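Local coordinates for aromatic-amino-acid:2-oxoglutarate transaminase (Candida albicans, PDB 6HND), which probably catalyses the pyridoxal 5'-phosphate-dependent transfer of amino groups between aromatic amino acids, or 2-aminoadipate, and 2-oxo acids, at residues Thr163-Phe177 / Thr329-Lys341. Residues are numbered along the deposited sequence; the frame is centred on the assembly and turned at random.
Sequences TTGASDGLNKAADVF and TTGRVLRVETFSK. With PLP (pyridoxal-5'-phosphate), chain E.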
ATOM      1  N   THR B 163      -0.049  -1.638  -8.831  1.00 31.48           N
ATOM      2  CA  THR B 163       0.708  -1.843  -7.571  1.00 29.82           C
ATOM      3  C   THR B 163       1.086  -0.504  -6.950  1.00 30.04           C
ATOM      4  O   THR B 163       0.802   0.551  -7.549  1.00 30.76           O
ATOM      5  CB  THR B 163       1.982  -2.640  -7.830  1.00 29.29           C
ATOM      6  OG1 THR B 163       2.814  -1.782  -8.616  1.00 30.38           O
ATOM      7  CG2 THR B 163       1.708  -3.952  -8.542  1.00 32.11           C
ATOM      8  N   THR B 164       1.757  -0.553  -5.807  1.00 30.61           N
ATOM      9  CA  THR B 164       2.265   0.663  -5.133  1.00 32.08           C
ATOM     10  C   THR B 164       3.757   0.850  -5.444  1.00 31.46           C
ATOM     11  O   THR B 164       4.404   1.582  -4.711  1.00 31.22           O
ATOM     12  CB  THR B 164       1.887   0.633  -3.649  1.00 32.44           C
ATOM     13  OG1 THR B 164       2.367  -0.540  -2.978  1.00 31.84           O
ATOM     14  CG2 THR B 164       0.382   0.705  -3.495  1.00 32.48           C
ATOM     15  N   GLY B 165       4.261   0.236  -6.514  1.00 32.91           N
ATOM     16  CA  GLY B 165       5.651   0.404  -6.983  1.00 31.90           C
ATOM     17  C   GLY B 165       6.320  -0.912  -7.302  1.00 29.90           C
ATOM     18  O   GLY B 165       5.666  -1.957  -7.250  1.00 36.19           O
ATOM     19  N   ALA B 166       7.608  -0.878  -7.592  1.00 29.96           N
ATOM     20  CA  ALA B 166       8.376  -2.067  -7.993  1.00 31.39           C
ATOM     21  C   ALA B 166       8.465  -3.072  -6.834  1.00 32.71           C
ATOM     22  O   ALA B 166       8.200  -4.270  -7.064  1.00 33.91           O
ATOM     23  CB  ALA B 166       9.732  -1.648  -8.481  1.00 33.36           C
ATOM     24  N   SER B 167       8.824  -2.605  -5.643  1.00 32.57           N
ATOM     25  CA  SER B 167       8.985  -3.426  -4.420  1.00 33.18           C
ATOM     26  C   SER B 167       7.655  -4.103  -4.056  1.00 36.88           C
ATOM     27  O   SER B 167       7.651  -5.302  -3.704  1.00 35.69           O
ATOM     28  CB  SER B 167       9.538  -2.577  -3.304  1.00 36.46           C
ATOM     29  OG  SER B 167      10.803  -2.037  -3.675  1.00 38.28           O
ATOM     30  N   ASP B 168       6.542  -3.388  -4.195  1.00 35.04           N
ATOM     31  CA  ASP B 168       5.193  -3.980  -4.083  1.00 33.71           C
ATOM     32  C   ASP B 168       4.968  -5.095  -5.141  1.00 34.93           C
ATOM     33  O   ASP B 168       4.440  -6.198  -4.766  1.00 32.28           O
ATOM     34  CB  ASP B 168       4.119  -2.900  -4.217  1.00 32.40           C
ATOM     35  CG  ASP B 168       2.774  -3.476  -3.833  1.00 32.22           C
ATOM     36  OD1 ASP B 168       2.735  -4.142  -2.779  1.00 30.03           O
ATOM     37  OD2 ASP B 168       1.797  -3.292  -4.603  1.00 33.03           O
ATOM     38  N   GLY B 169       5.281  -4.827  -6.416  1.00 32.93           N
ATOM     39  CA  GLY B 169       5.224  -5.834  -7.500  1.00 33.28           C
ATOM     40  C   GLY B 169       6.074  -7.070  -7.204  1.00 32.76           C
ATOM     41  O   GLY B 169       5.589  -8.190  -7.398  1.00 30.18           O
ATOM     42  N   LEU B 170       7.303  -6.870  -6.724  1.00 32.58           N
ATOM     43  CA  LEU B 170       8.265  -7.951  -6.378  1.00 31.35           C
ATOM     44  C   LEU B 170       7.762  -8.805  -5.204  1.00 31.46           C
ATOM     45  O   LEU B 170       7.997 -10.027  -5.197  1.00 33.82           O
ATOM     46  CB  LEU B 170       9.613  -7.320  -6.028  1.00 31.20           C
ATOM     47  CG  LEU B 170      10.350  -6.638  -7.179  1.00 31.18           C
ATOM     48  CD1 LEU B 170      11.594  -5.950  -6.648  1.00 29.86           C
ATOM     49  CD2 LEU B 170      10.686  -7.637  -8.276  1.00 31.27           C
ATOM     50  N   ASN B 171       7.118  -8.199  -4.221  1.00 32.42           N
ATOM     51  CA  ASN B 171       6.536  -8.946  -3.080  1.00 30.30           C
ATOM     52  C   ASN B 171       5.335  -9.759  -3.577  1.00 28.67           C
ATOM     53  O   ASN B 171       5.197 -10.916  -3.195  1.00 26.76           O
ATOM     54  CB  ASN B 171       6.170  -8.021  -1.929  1.00 29.52           C
ATOM     55  CG  ASN B 171       5.688  -8.826  -0.749  1.00 31.39           C
ATOM     56  OD1 ASN B 171       6.458  -9.675  -0.266  1.00 32.23           O
ATOM     57  ND2 ASN B 171       4.445  -8.584  -0.317  1.00 27.20           N
ATOM     58  N   LYS B 172       4.518  -9.163  -4.430  1.00 28.70           N
ATOM     59  CA  LYS B 172       3.382  -9.842  -5.078  1.00 28.64           C
ATOM     60  C   LYS B 172       3.899 -11.066  -5.852  1.00 32.25           C
ATOM     61  O   LYS B 172       3.269 -12.127  -5.781  1.00 33.27           O
ATOM     62  CB  LYS B 172       2.653  -8.813  -5.938  1.00 29.01           C
ATOM     63  CG  LYS B 172       1.776  -7.826  -5.163  1.00 30.17           C
ATOM     64  CD  LYS B 172       1.316  -6.633  -6.022  1.00 29.56           C
ATOM     65  CE  LYS B 172       0.010  -6.043  -5.543  1.00 32.29           C
ATOM     66  NZ  LYS B 172       0.086  -5.476  -4.163  1.00 34.09           N
ATOM     67  N   ALA B 173       5.014 -10.934  -6.567  1.00 32.55           N
ATOM     68  CA  ALA B 173       5.569 -11.994  -7.423  1.00 31.77           C
ATOM     69  C   ALA B 173       6.188 -13.079  -6.553  1.00 32.09           C
ATOM     70  O   ALA B 173       5.996 -14.245  -6.866  1.00 30.81           O
ATOM     71  CB  ALA B 173       6.618 -11.420  -8.336  1.00 35.44           C
ATOM     72  N   ALA B 174       6.983 -12.714  -5.553  1.00 29.95           N
ATOM     73  CA  ALA B 174       7.555 -13.690  -4.600  1.00 32.16           C
ATOM     74  C   ALA B 174       6.404 -14.489  -3.979  1.00 31.34           C
ATOM     75  O   ALA B 174       6.462 -15.724  -3.989  1.00 31.96           O
ATOM     76  CB  ALA B 174       8.370 -12.992  -3.549  1.00 34.21           C
ATOM     77  N   ASP B 175       5.333 -13.817  -3.560  1.00 34.46           N
ATOM     78  CA  ASP B 175       4.174 -14.503  -2.924  1.00 32.06           C
ATOM     79  C   ASP B 175       3.523 -15.481  -3.913  1.00 31.25           C
ATOM     80  O   ASP B 175       3.254 -16.614  -3.510  1.00 36.58           O
ATOM     81  CB  ASP B 175       3.131 -13.519  -2.416  1.00 32.99           C
ATOM     82  CG  ASP B 175       1.915 -14.224  -1.858  1.00 35.06           C
ATOM     83  OD1 ASP B 175       2.037 -14.781  -0.734  1.00 33.23           O
ATOM     84  OD2 ASP B 175       0.894 -14.256  -2.577  1.00 31.01           O
ATOM     85  N   VAL B 176       3.275 -15.064  -5.155  1.00 30.49           N
ATOM     86  CA  VAL B 176       2.451 -15.838  -6.118  1.00 30.45           C
ATOM     87  C   VAL B 176       3.247 -17.038  -6.632  1.00 33.57           C
ATOM     88  O   VAL B 176       2.582 -17.998  -7.076  1.00 32.53           O
ATOM     89  CB  VAL B 176       1.913 -14.970  -7.274  1.00 35.56           C
ATOM     90  CG1 VAL B 176       2.911 -14.803  -8.421  1.00 35.00           C
ATOM     91  CG2 VAL B 176       0.615 -15.544  -7.822  1.00 37.39           C
ATOM     92  N   PHE B 177       4.591 -17.005  -6.624  1.00 32.05           N
ATOM     93  CA  PHE B 177       5.415 -18.124  -7.171  1.00 34.78           C
ATOM     94  C   PHE B 177       6.101 -18.971  -6.080  1.00 34.06           C
ATOM     95  O   PHE B 177       6.399 -20.123  -6.390  1.00 37.17           O
ATOM     96  CB  PHE B 177       6.431 -17.645  -8.216  1.00 33.11           C
ATOM     97  CG  PHE B 177       5.832 -17.187  -9.519  1.00 32.42           C
ATOM     98  CD1 PHE B 177       4.985 -18.001 -10.236  1.00 32.95           C
ATOM     99  CD2 PHE B 177       6.174 -15.962 -10.064  1.00 35.86           C
ATOM    100  CE1 PHE B 177       4.424 -17.561 -11.420  1.00 35.73           C
ATOM    101  CE2 PHE B 177       5.642 -15.537 -11.273  1.00 35.66           C
ATOM    102  CZ  PHE B 177       4.755 -16.331 -11.944  1.00 34.69           C
ATOM    103  N   THR B 329       5.137 -17.692 -23.982  1.00 40.67           N
ATOM    104  CA  THR B 329       3.934 -18.255 -24.652  1.00 46.80           C
ATOM    105  C   THR B 329       2.928 -18.805 -23.623  1.00 49.17           C
ATOM    106  O   THR B 329       1.771 -19.008 -24.030  1.00 49.99           O
ATOM    107  CB  THR B 329       4.357 -19.323 -25.668  1.00 49.61           C
ATOM    108  OG1 THR B 329       5.128 -20.327 -25.006  1.00 46.71           O
ATOM    109  CG2 THR B 329       5.154 -18.730 -26.813  1.00 50.32           C
ATOM    110  N   THR B 330       3.319 -19.011 -22.349  1.00 45.87           N
ATOM    111  CA  THR B 330       2.522 -19.784 -21.353  1.00 42.77           C
ATOM    112  C   THR B 330       2.201 -18.980 -20.089  1.00 43.37           C
ATOM    113  O   THR B 330       1.393 -19.467 -19.307  1.00 38.99           O
ATOM    114  CB  THR B 330       3.278 -21.045 -20.936  1.00 45.49           C
ATOM    115  OG1 THR B 330       4.464 -20.614 -20.257  1.00 43.84           O
ATOM    116  CG2 THR B 330       3.605 -21.928 -22.122  1.00 46.18           C
ATOM    117  N   GLY B 331       2.794 -17.804 -19.888  1.00 40.39           N
ATOM    118  CA  GLY B 331       2.550 -16.990 -18.683  1.00 38.73           C
ATOM    119  C   GLY B 331       3.515 -17.354 -17.568  1.00 37.97           C
ATOM    120  O   GLY B 331       3.154 -17.188 -16.402  1.00 33.79           O
ATOM    121  N   ARG B 332       4.720 -17.820 -17.911  1.00 35.06           N
ATOM    122  CA  ARG B 332       5.749 -18.234 -16.920  1.00 34.42           C
ATOM    123  C   ARG B 332       6.548 -16.995 -16.485  1.00 34.14           C
ATOM    124  O   ARG B 332       7.301 -17.081 -15.487  1.00 32.10           O
ATOM    125  CB  ARG B 332       6.526 -19.372 -17.581  1.00 39.90           C
ATOM    126  CG  ARG B 332       7.993 -19.522 -17.234  1.00 42.07           C
ATOM    127  CD  ARG B 332       8.655 -20.409 -18.277  1.00 39.77           C
ATOM    128  NE  ARG B 332       7.958 -21.670 -18.507  1.00 39.91           N
ATOM    129  CZ  ARG B 332       7.959 -22.710 -17.677  1.00 40.68           C
ATOM    130  NH1 ARG B 332       8.595 -22.651 -16.521  1.00 47.25           N
ATOM    131  NH2 ARG B 332       7.327 -23.824 -18.001  1.00 39.37           N
ATOM    132  N   VAL B 333       6.378 -15.881 -17.201  1.00 33.84           N
ATOM    133  CA  VAL B 333       6.981 -14.552 -16.897  1.00 31.93           C
ATOM    134  C   VAL B 333       5.973 -13.660 -16.172  1.00 35.16           C
ATOM    135  O   VAL B 333       4.803 -13.509 -16.651  1.00 34.94           O
ATOM    136  CB  VAL B 333       7.454 -13.853 -18.181  1.00 33.66           C
ATOM    137  CG1 VAL B 333       7.934 -12.433 -17.934  1.00 34.67           C
ATOM    138  CG2 VAL B 333       8.537 -14.677 -18.855  1.00 35.15           C
ATOM    139  N   LEU B 334       6.447 -13.004 -15.117  1.00 33.06           N
ATOM    140  CA  LEU B 334       5.735 -11.877 -14.477  1.00 33.48           C
ATOM    141  C   LEU B 334       6.633 -10.647 -14.613  1.00 31.41           C
ATOM    142  O   LEU B 334       7.754 -10.672 -14.066  1.00 30.10           O
ATOM    143  CB  LEU B 334       5.479 -12.238 -13.008  1.00 33.01           C
ATOM    144  CG  LEU B 334       4.620 -11.251 -12.227  1.00 34.44           C
ATOM    145  CD1 LEU B 334       3.990 -11.945 -11.035  1.00 33.79           C
ATOM    146  CD2 LEU B 334       5.453 -10.048 -11.781  1.00 36.22           C
ATOM    147  N   ARG B 335       6.170  -9.615 -15.307  1.00 31.47           N
ATOM    148  CA  ARG B 335       6.965  -8.360 -15.475  1.00 32.94           C
ATOM    149  C   ARG B 335       6.563  -7.340 -14.399  1.00 32.64           C
ATOM    150  O   ARG B 335       5.347  -7.043 -14.265  1.00 28.89           O
ATOM    151  CB  ARG B 335       6.786  -7.741 -16.860  1.00 29.14           C
ATOM    152  CG  ARG B 335       7.497  -6.405 -16.995  1.00 31.37           C
ATOM    153  CD  ARG B 335       7.245  -5.753 -18.338  1.00 34.98           C
ATOM    154  NE  ARG B 335       7.914  -4.469 -18.531  1.00 34.86           N
ATOM    155  CZ  ARG B 335       9.189  -4.307 -18.851  1.00 34.23           C
ATOM    156  NH1 ARG B 335       9.987  -5.352 -18.974  1.00 33.62           N
ATOM    157  NH2 ARG B 335       9.666  -3.081 -19.015  1.00 37.50           N
ATOM    158  N   VAL B 336       7.544  -6.821 -13.665  1.00 31.84           N
ATOM    159  CA  VAL B 336       7.317  -5.723 -12.683  1.00 33.11           C
ATOM    160  C   VAL B 336       7.693  -4.364 -13.287  1.00 32.52           C
ATOM    161  O   VAL B 336       8.863  -4.180 -13.695  1.00 33.37           O
ATOM    162  CB  VAL B 336       8.115  -6.008 -11.400  1.00 35.11           C
ATOM    163  CG1 VAL B 336       7.945  -4.888 -10.371  1.00 31.87           C
ATOM    164  CG2 VAL B 336       7.695  -7.351 -10.838  1.00 36.30           C
ATOM    165  N   GLU B 337       6.748  -3.434 -13.291  1.00 31.51           N
ATOM    166  CA  GLU B 337       6.968  -2.024 -13.692  1.00 34.67           C
ATOM    167  C   GLU B 337       6.719  -1.098 -12.496  1.00 36.36           C
ATOM    168  O   GLU B 337       6.044  -1.545 -11.540  1.00 35.20           O
ATOM    169  CB  GLU B 337       6.028  -1.639 -14.833  1.00 34.77           C
ATOM    170  CG  GLU B 337       6.377  -2.287 -16.154  1.00 33.56           C
ATOM    171  CD  GLU B 337       6.796  -1.357 -17.284  1.00 32.15           C
ATOM    172  OE1 GLU B 337       7.015  -0.136 -17.059  1.00 33.48           O
ATOM    173  OE2 GLU B 337       6.928  -1.863 -18.375  1.00 29.88           O
ATOM    174  N   THR B 338       7.250   0.134 -12.568  1.00 34.80           N
ATOM    175  CA  THR B 338       7.013   1.225 -11.586  1.00 32.56           C
ATOM    176  C   THR B 338       6.964   2.581 -12.315  1.00 30.98           C
ATOM    177  O   THR B 338       7.573   2.711 -13.415  1.00 27.25           O
ATOM    178  CB  THR B 338       8.067   1.191 -10.469  1.00 33.08           C
ATOM    179  OG1 THR B 338       7.842   2.188  -9.464  1.00 33.85           O
ATOM    180  CG2 THR B 338       9.464   1.376 -11.011  1.00 32.94           C
ATOM    181  N   PHE B 339       6.322   3.568 -11.687  1.00 29.17           N
ATOM    182  CA  PHE B 339       6.345   4.984 -12.122  1.00 35.38           C
ATOM    183  C   PHE B 339       7.403   5.720 -11.309  1.00 35.36           C
ATOM    184  O   PHE B 339       7.510   6.930 -11.485  1.00 38.22           O
ATOM    185  CB  PHE B 339       4.969   5.643 -12.002  1.00 35.59           C
ATOM    186  CG  PHE B 339       3.922   5.061 -12.919  1.00 37.19           C
ATOM    187  CD1 PHE B 339       3.889   5.405 -14.255  1.00 38.54           C
ATOM    188  CD2 PHE B 339       2.986   4.155 -12.447  1.00 36.83           C
ATOM    189  CE1 PHE B 339       2.930   4.862 -15.099  1.00 42.47           C
ATOM    190  CE2 PHE B 339       2.048   3.598 -13.296  1.00 39.76           C
ATOM    191  CZ  PHE B 339       2.014   3.957 -14.624  1.00 41.29           C
ATOM    192  N   SER B 340       8.138   5.005 -10.451  1.00 34.82           N
ATOM    193  CA  SER B 340       9.113   5.614  -9.508  1.00 38.27           C
ATOM    194  C   SER B 340      10.208   6.365 -10.269  1.00 37.27           C
ATOM    195  O   SER B 340      10.529   7.505  -9.936  1.00 34.85           O
ATOM    196  CB  SER B 340       9.680   4.589  -8.561  1.00 38.41           C
ATOM    197  OG  SER B 340       8.721   4.221  -7.567  1.00 35.21           O
ATOM    198  N   LYS B 341      10.795   5.725 -11.282  1.00 39.95           N
ATOM    199  CA  LYS B 341      12.033   6.232 -11.867  1.00 43.66           C
ATOM    200  C   LYS B 341      11.719   7.022 -13.152  1.00 45.77           C
ATOM    201  O   LYS B 341      12.537   7.846 -13.562  1.00 57.86           O
ATOM    202  CB  LYS B 341      13.089   5.104 -11.945  1.00 42.21           C
ATOM    203  CG  LYS B 341      13.205   4.219 -10.691  1.00 42.67           C
ATOM    204  CD  LYS B 341      14.505   4.309  -9.890  1.00 44.68           C
ATOM    205  CE  LYS B 341      14.498   3.646  -8.497  1.00 47.39           C
ATOM    206  NZ  LYS B 341      14.203   2.202  -8.551  1.00 57.45           N
TER
HETATM  207  N1  PLP E 601      14.056  -2.817  -8.335  1.00 39.90           N
HETATM  208  C2  PLP E 601      15.127  -2.176  -8.786  1.00 44.47           C
HETATM  209  C2A PLP E 601      16.093  -2.961  -9.605  1.00 44.21           C
HETATM  210  C3  PLP E 601      15.312  -0.790  -8.522  1.00 47.94           C
HETATM  211  O3  PLP E 601      16.423  -0.159  -9.007  1.00 45.93           O
HETATM  212  C4  PLP E 601      14.347  -0.091  -7.749  1.00 50.37           C
HETATM  213  C4A PLP E 601      14.489   1.371  -7.557  1.00 56.35           C
HETATM  214  C5  PLP E 601      13.216  -0.808  -7.302  1.00 46.85           C
HETATM  215  C6  PLP E 601      13.139  -2.146  -7.605  1.00 45.98           C
HETATM  216  C5A PLP E 601      12.169  -0.215  -6.395  1.00 42.50           C
HETATM  217  O4P PLP E 601      11.228   0.687  -7.036  1.00 42.56           O
HETATM  218  P   PLP E 601       9.990   1.292  -6.183  1.00 38.00           P
HETATM  219  O1P PLP E 601       9.533   0.201  -5.223  1.00 37.33           O
HETATM  220  O2P PLP E 601       9.018   1.663  -7.301  1.00 34.05           O
HETATM  221  O3P PLP E 601      10.517   2.484  -5.452  1.00 39.78           O
HETATM  222  O   HOH W   1       4.798  -3.114  -9.751  1.00 33.81           O
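The phosphate cup of the pyridoxal-phosphate site forms where Gly165 and Ala166, at the start of helix 166-177, meet Thr338 at the end of strand 333-338. Ala166 N points almost straight at PLP O2P (2.9 Å, 176°), and the same oxygen takes hydrogen bonds from Thr338 OG1 (2.5 Å) and Ser340 OG, so three donors from both segments grip it. Ser167 adds its N and OG to O1P, and the helix N-terminus probably helps to offset the phosphate charge. With Thr338 OG1 anti to the backbone N (chi1 -177°), the hydroxyl also accepts from Ser340 N in an ST turn. Arg348 of the same chain and Tyr130 of the second subunit also hydrogen-bond to the cofactor, as do Tyr283 and Asn252, while Lys341 NZ is covalently joined to PLP C4A (1.3 Å) as the internal aldimine.

Behind the phosphate, helix and strand run nearly antiparallel, their axes 7.4 Å apart. Val336 packs its two methyls against the helix: CG1 lies 3.4 Å from Ala166 O, and CG2 faces Gly169 C and Leu170 CD2. One helical turn past Gly169, Ala173 CB packs against Leu334 CD1 (3.8 Å), which also meets Val176 CG1 tip to tip, while Leu334 CB lies at the edge of the Phe177 ring, 3.7 Å from CE2; Val176 CG1 sits over one face of that ring. A water within hydrogen-bonding distance of Thr163 OG1 (2.6 Å), Gly165 O and Glu337 O links the two segments. Such a helix N-terminus beside the loop carrying the Schiff-base lysine is characteristic of the fold-type-I aminotransferases.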